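Local coordinates for protein probable CoA-transferase alpha subunit (Rhodococcus jostii, PDB 6COJ) that binds a spirocyclic coenzyme A thioester and, as a member of the coenzyme A transferase family, probably acts on such thioesters together with a partner subunit, at residues Met119-Cys122 with Gly123-Ala127; Arg219-Glu222 with Thr223-Val227; Gln282-Ala286 with Thr287-Gly291. The protein carries 1 engineered substitution. One frame throughout, in Å; residues are numbered along the deposited sequence.

Interaction 1: Met119-Cys122 with Gly123-Ala127; sequences MVKC and GLEAA
Met-119 to Ala-126 form two turns of one largely buried alpha-helix, and the backbone joins them in the usual i to i+4 way. Gly-123 N donates to Met-119 O at 2.8 Å, Leu-124 N to Val-120 O, Glu-125 N to Lys-121 O and Ala-126 N to Cys-122 O, the last three all at 2.9 Å.

Apolar contact comes from Val-120 and Leu-124, one turn apart. The two branches run alongside each other, with Val-120 CG1 4.1 Å from Leu-124 CD1. Leu-124 CG stands beside its own backbone N (chi1 -66°), which folds the branch back over the preceding turn and brings CG to 3.4 Å from Val-120 O.

Lys-121 and Glu-125 are oppositely charged but meet through carbon. The lysine chain is extended throughout, starting with CG anti to the backbone N (chi1 176°), and it crosses the glutamate obliquely. Glu-125 OE2 comes up against the methylene carbon Lys-121 CE at 3.2 Å, short of the ammonium group, and Lys-121 NZ stays 4.2 Å from Glu-125 OE2. At that distance the opposite charges would probably still attract weakly. The ammonium group, however, is bound elsewhere, donating to the backbone of a chain of a different protein in the assembly, where an acidic side chain also lies at long, weak range.

The remaining contacts place helix 117-128 among its neighbours. Val-120 and Leu-124 pack on Tyr-206 of helix 203-208, and Leu-124 also on Leu-205. Cys-122 and Ala-126 press on Leu-134 of strand 133-136, while Met-119 and Cys-122 touch Met-172 of strand 168-173, so helix 117-128 lies between helix 203-208 and the antiparallel sheet that holds strands 133-136 and 168-173.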
# COMPACT_ATOMS: atom_id res chain seq x y z
N MET A 119 -7.14 -9.43 -7.13
CA MET A 119 -6.89 -10.52 -6.19
C MET A 119 -5.42 -10.93 -6.17
O MET A 119 -4.94 -11.41 -5.14
CB MET A 119 -7.78 -11.71 -6.51
CG MET A 119 -9.26 -11.45 -6.23
SD MET A 119 -10.33 -12.76 -6.86
CE MET A 119 -9.82 -14.16 -5.87
N VAL A 120 -4.71 -10.78 -7.29
CA VAL A 120 -3.28 -11.06 -7.29
C VAL A 120 -2.56 -10.14 -6.31
O VAL A 120 -1.82 -10.60 -5.43
CB VAL A 120 -2.68 -10.95 -8.70
CG1 VAL A 120 -1.19 -11.23 -8.65
CG2 VAL A 120 -3.35 -11.95 -9.66
N LYS A 121 -2.77 -8.83 -6.45
CA LYS A 121 -2.17 -7.87 -5.53
C LYS A 121 -2.52 -8.22 -4.09
O LYS A 121 -1.66 -8.24 -3.21
CB LYS A 121 -2.67 -6.47 -5.89
CG LYS A 121 -2.20 -5.39 -4.93
CD LYS A 121 -2.92 -4.07 -5.20
CE LYS A 121 -2.48 -3.01 -4.19
NZ LYS A 121 -3.06 -1.67 -4.45
N CYS A 122 -3.80 -8.52 -3.85
CA CYS A 122 -4.26 -8.84 -2.51
C CYS A 122 -3.54 -10.06 -1.95
O CYS A 122 -3.06 -10.05 -0.81
CB CYS A 122 -5.77 -9.06 -2.57
SG CYS A 122 -6.56 -9.45 -1.02
N GLY A 123 -3.46 -11.14 -2.74
CA GLY A 123 -2.80 -12.34 -2.27
C GLY A 123 -1.33 -12.14 -1.99
O GLY A 123 -0.78 -12.72 -1.05
N LEU A 124 -0.66 -11.33 -2.82
CA LEU A 124 0.75 -11.04 -2.57
C LEU A 124 0.91 -10.20 -1.31
O LEU A 124 1.84 -10.43 -0.53
CB LEU A 124 1.37 -10.33 -3.77
CG LEU A 124 1.48 -11.14 -5.06
CD1 LEU A 124 1.91 -10.22 -6.19
CD2 LEU A 124 2.48 -12.28 -4.89
N GLU A 125 0.01 -9.24 -1.09
CA GLU A 125 0.04 -8.45 0.13
C GLU A 125 -0.16 -9.33 1.36
O GLU A 125 0.48 -9.10 2.40
CB GLU A 125 -1.02 -7.35 0.06
CG GLU A 125 -0.61 -6.17 -0.80
CD GLU A 125 -1.74 -5.16 -1.00
OE1 GLU A 125 -2.92 -5.54 -0.85
OE2 GLU A 125 -1.43 -3.99 -1.31
N ALA A 126 -1.06 -10.31 1.28
CA ALA A 126 -1.25 -11.20 2.42
C ALA A 126 0.03 -11.97 2.73
O ALA A 126 0.46 -12.03 3.89
CB ALA A 126 -2.43 -12.15 2.17
N ALA A 127 0.67 -12.53 1.70
CA ALA A 127 1.93 -13.22 1.91
C ALA A 127 3.00 -12.30 2.47
O ALA A 127 3.75 -12.69 3.37
CB ALA A 127 2.39 -13.85 0.59

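Interaction 2: Arg219-Glu222 with Thr223-Val227; sequences RVVE and TEELV
Val-221 and Glu-222 arrive in extended conformation and the chain then turns into helix 223-229, with Glu-222 at the N-cap and its carbonyl O accepting the first i to i+4 bond, from Leu-226 N at 3.0 Å and with an N-H...O angle of 164°. The side chains complete a hydrophobic staple, in which the residue before the N-cap, Val-221, meets the fourth residue of the helix, Leu-226.

The valine does this with one methyl. With chi1 at -60°, CG1 lies beside the backbone N and CG2 falls between the N and the carbonyl carbon, a cramped rotamer that aims Val-221 CG2 at the first helical turn, 3.9 Å from Leu-226 CB and 3.7 Å from Leu-226 N. The two side chains cross at about a right angle. Leu-186 of strand 186-187 touches both, and Val-221 also exchanges a backbone hydrogen bond with Gly-187, so the staple is seated against the sheet of strands 186-187, 193-194 and 235-237. Leu-226 further reaches Leu-235 of strand 235-237.

Thr-223 opens the helix and turns its hydroxyl to Asp-188 OD2, a second tie to the turn that follows strand 186-187. Glu-224 instead forms a salt bridge with Lys-228, one turn along.

Glu-225, third in the helix, carries its acid near the amino-terminal end, where the helix dipole would be expected to suit a negative charge. Its chain is stretched out from a CG anti to the backbone N (chi1 -178°), which lays it across Val-221. The carboxylate thus meets hydrocarbon there: Glu-225 OE1 is 3.6 Å from Val-221 CB and 3.8 Å from Val-221 CG1.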
# COMPACT_ATOMS: atom_id res chain seq x y z
N ARG A 219 21.60 -2.54 -15.28
CA ARG A 219 22.96 -2.17 -14.94
C ARG A 219 23.11 -2.25 -13.43
O ARG A 219 22.22 -1.82 -12.68
CB ARG A 219 23.27 -0.74 -15.41
CG ARG A 219 24.70 -0.30 -15.16
CD ARG A 219 24.93 1.14 -15.60
NE ARG A 219 24.59 1.33 -17.00
CZ ARG A 219 25.47 1.26 -18.00
NH1 ARG A 219 26.75 0.98 -17.74
NH2 ARG A 219 25.08 1.45 -19.25
N VAL A 220 24.24 -2.78 -12.98
CA VAL A 220 24.62 -2.78 -11.58
C VAL A 220 25.55 -1.60 -11.36
O VAL A 220 26.52 -1.41 -12.11
CB VAL A 220 25.30 -4.10 -11.18
CG1 VAL A 220 25.84 -4.01 -9.76
CG2 VAL A 220 24.33 -5.24 -11.28
N VAL A 221 25.24 -0.79 -10.34
CA VAL A 221 26.02 0.39 -10.00
C VAL A 221 26.29 0.36 -8.50
O VAL A 221 25.71 -0.44 -7.76
CB VAL A 221 25.27 1.69 -10.38
CG1 VAL A 221 25.01 1.73 -11.88
CG2 VAL A 221 23.96 1.78 -9.60
N GLU A 222 27.23 1.19 -8.05
CA GLU A 222 27.43 1.28 -6.60
C GLU A 222 26.22 1.96 -5.96
O GLU A 222 25.49 2.72 -6.59
CB GLU A 222 28.73 2.01 -6.24
CG GLU A 222 30.02 1.34 -6.73
CD GLU A 222 30.47 0.13 -5.90
OE1 GLU A 222 30.17 0.04 -4.70
OE2 GLU A 222 31.16 -0.74 -6.48
N THR A 223 26.03 1.68 -4.67
CA THR A 223 24.87 2.18 -3.94
C THR A 223 24.74 3.68 -4.06
O THR A 223 23.64 4.21 -4.32
CB THR A 223 24.97 1.80 -2.46
OG1 THR A 223 25.13 0.38 -2.33
CG2 THR A 223 23.71 2.23 -1.70
N GLU A 224 25.85 4.40 -3.92
CA GLU A 224 25.75 5.85 -3.95
C GLU A 224 25.34 6.35 -5.33
O GLU A 224 24.60 7.34 -5.43
CB GLU A 224 27.04 6.47 -3.45
CG GLU A 224 27.02 7.95 -3.57
CD GLU A 224 26.27 8.61 -2.41
OE1 GLU A 224 26.39 9.83 -2.29
OE2 GLU A 224 25.55 7.91 -1.64
N GLU A 225 25.78 5.68 -6.39
CA GLU A 225 25.30 6.05 -7.72
C GLU A 225 23.81 5.79 -7.86
O GLU A 225 23.07 6.62 -8.40
CB GLU A 225 26.09 5.29 -8.78
CG GLU A 225 25.68 5.67 -10.17
CD GLU A 225 26.56 5.10 -11.26
OE1 GLU A 225 27.55 4.39 -10.95
OE2 GLU A 225 26.26 5.36 -12.43
N LEU A 226 23.34 4.65 -7.36
CA LEU A 226 21.91 4.32 -7.43
C LEU A 226 21.06 5.41 -6.78
O LEU A 226 20.09 5.89 -7.39
CB LEU A 226 21.66 2.97 -6.75
CG LEU A 226 20.21 2.57 -6.50
CD1 LEU A 226 19.51 2.29 -7.81
CD2 LEU A 226 20.16 1.34 -5.59
N VAL A 227 21.39 5.79 -5.54
CA VAL A 227 20.51 6.69 -4.79
C VAL A 227 20.62 8.12 -5.30
O VAL A 227 19.72 8.93 -5.04
CB VAL A 227 20.73 6.58 -3.27
CG1 VAL A 227 20.53 5.14 -2.81
CG2 VAL A 227 22.11 7.10 -2.88

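Interaction 3: Gln282-Ala286 with Thr287-Gly291; sequences QQFVA and TYLSG
With CG of Phe-284 anti to its backbone N (chi1 -173°) and CG of Tyr-288 beside its own (chi1 -59°), two rings one helical turn apart are brought together. They meet obliquely, planes at 41° and centroids 5.0 Å apart, with Tyr-288 CD2 over one face of the phenylalanine, 3.8 Å from Phe-284 CD2. Leu-289 CD1 comes to the rim of the same ring, 3.9 Å from Phe-284 CE1. Tyr-288 continues into an edge-to-face pair with Phe-267, while Phe-284 stacks on Trp-281.

The polar side is the unwinding end of helix 278-288. Val-285 O is gripped by two donors from opposite faces of its plane: Leu-289 N at 2.9 Å, and Ser-290 OG at 2.7 Å, well above the plane. One residue on, the helical bond is replaced by a water, which donates to Ala-286 O at 2.7 Å and accepts from Ser-290 N at 2.9 Å. Val-285 O, held by an amide and a hydroxyl, and Ala-286 O, held by water, thus keep partners where the helical pattern stops, while the aromatic side packs on helices 265-274 and 293-306.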
# COMPACT_ATOMS: atom_id res chain seq x y z
N GLN A 282 10.20 -24.48 -34.29
CA GLN A 282 11.55 -25.05 -34.30
C GLN A 282 12.57 -24.02 -34.79
O GLN A 282 13.69 -23.94 -34.27
CB GLN A 282 11.59 -26.28 -35.22
CG GLN A 282 12.99 -26.90 -35.40
CD GLN A 282 13.70 -26.44 -36.68
OE1 GLN A 282 13.06 -26.08 -37.66
NE2 GLN A 282 15.03 -26.47 -36.65
N GLN A 283 12.18 -23.24 -35.79
CA GLN A 283 13.10 -22.24 -36.34
C GLN A 283 13.31 -21.11 -35.34
O GLN A 283 14.44 -20.63 -35.17
CB GLN A 283 12.54 -21.69 -37.64
CG GLN A 283 13.54 -20.86 -38.43
CD GLN A 283 14.87 -21.57 -38.58
OE1 GLN A 283 15.87 -21.18 -37.97
NE2 GLN A 283 14.89 -22.62 -39.39
N PHE A 284 12.24 -20.67 -34.68
CA PHE A 284 12.39 -19.66 -33.64
C PHE A 284 13.29 -20.17 -32.52
O PHE A 284 14.19 -19.45 -32.06
CB PHE A 284 11.01 -19.30 -33.09
CG PHE A 284 11.01 -18.14 -32.13
CD1 PHE A 284 11.23 -18.35 -30.78
CD2 PHE A 284 10.80 -16.85 -32.58
CE1 PHE A 284 11.23 -17.29 -29.89
CE2 PHE A 284 10.79 -15.77 -31.70
CZ PHE A 284 11.01 -15.99 -30.35
N VAL A 285 13.07 -21.41 -32.09
CA VAL A 285 13.91 -22.01 -31.05
C VAL A 285 15.36 -22.08 -31.52
O VAL A 285 16.29 -21.72 -30.78
CB VAL A 285 13.36 -23.39 -30.66
CG1 VAL A 285 14.38 -24.19 -29.87
CG2 VAL A 285 12.06 -23.23 -29.88
N ALA A 286 15.58 -22.56 -32.75
CA ALA A 286 16.95 -22.70 -33.26
C ALA A 286 17.66 -21.35 -33.30
O ALA A 286 18.85 -21.27 -32.97
CB ALA A 286 16.94 -23.34 -34.64
N THR A 287 16.95 -20.29 -33.69
CA THR A 287 17.60 -19.00 -33.86
C THR A 287 17.75 -18.25 -32.54
O THR A 287 18.78 -17.61 -32.31
CB THR A 287 16.82 -18.15 -34.87
OG1 THR A 287 16.81 -18.80 -36.14
CG2 THR A 287 17.46 -16.77 -35.03
N TYR A 288 16.76 -18.33 -31.64
CA TYR A 288 16.71 -17.44 -30.48
C TYR A 288 16.89 -18.13 -29.14
O TYR A 288 17.39 -17.50 -28.21
CB TYR A 288 15.41 -16.62 -30.47
CG TYR A 288 15.28 -15.77 -31.70
CD1 TYR A 288 16.00 -14.59 -31.83
CD2 TYR A 288 14.49 -16.18 -32.77
CE1 TYR A 288 15.92 -13.83 -32.97
CE2 TYR A 288 14.40 -15.42 -33.92
CZ TYR A 288 15.12 -14.24 -34.01
OH TYR A 288 15.04 -13.49 -35.16
N LEU A 289 16.50 -19.40 -29.00
CA LEU A 289 16.40 -20.01 -27.68
C LEU A 289 17.32 -21.21 -27.50
O LEU A 289 17.14 -21.98 -26.54
CB LEU A 289 14.94 -20.40 -27.38
CG LEU A 289 13.88 -19.31 -27.53
CD1 LEU A 289 12.49 -19.85 -27.27
CD2 LEU A 289 14.19 -18.14 -26.60
N SER A 290 18.31 -21.41 -28.37
CA SER A 290 19.16 -22.59 -28.29
C SER A 290 20.58 -22.28 -27.85
O SER A 290 21.43 -23.18 -27.85
CB SER A 290 19.15 -23.33 -29.63
OG SER A 290 17.85 -23.80 -29.93
N GLY A 291 20.86 -21.04 -27.48
CA GLY A 291 22.17 -20.62 -27.02
C GLY A 291 22.08 -19.83 -25.73
O GLY A 291 21.17 -20.04 -24.91
O HOH W 1 19.67 -20.12 -30.62

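In the fold
The three contacts are separate local pieces of one chain, following one another in sequence without touching. Interaction 1 is the one near the ligand: the side chain of Val-120 is about 9 Å from the bound coenzyme A thioester, and its helix, 117-128, begins at Ala-117, a member of the ligand pocket. Interaction 2 starts a helix beyond the end of strand 213-217 in the parallel sheet, its centre 30 Å from that of interaction 1. Interaction 3 belongs to the C-terminal helices, across the chain's centre from interaction 1, with centres 36 Å apart. Between interactions 2 and 3 the nearest atoms are still about 20 Å apart.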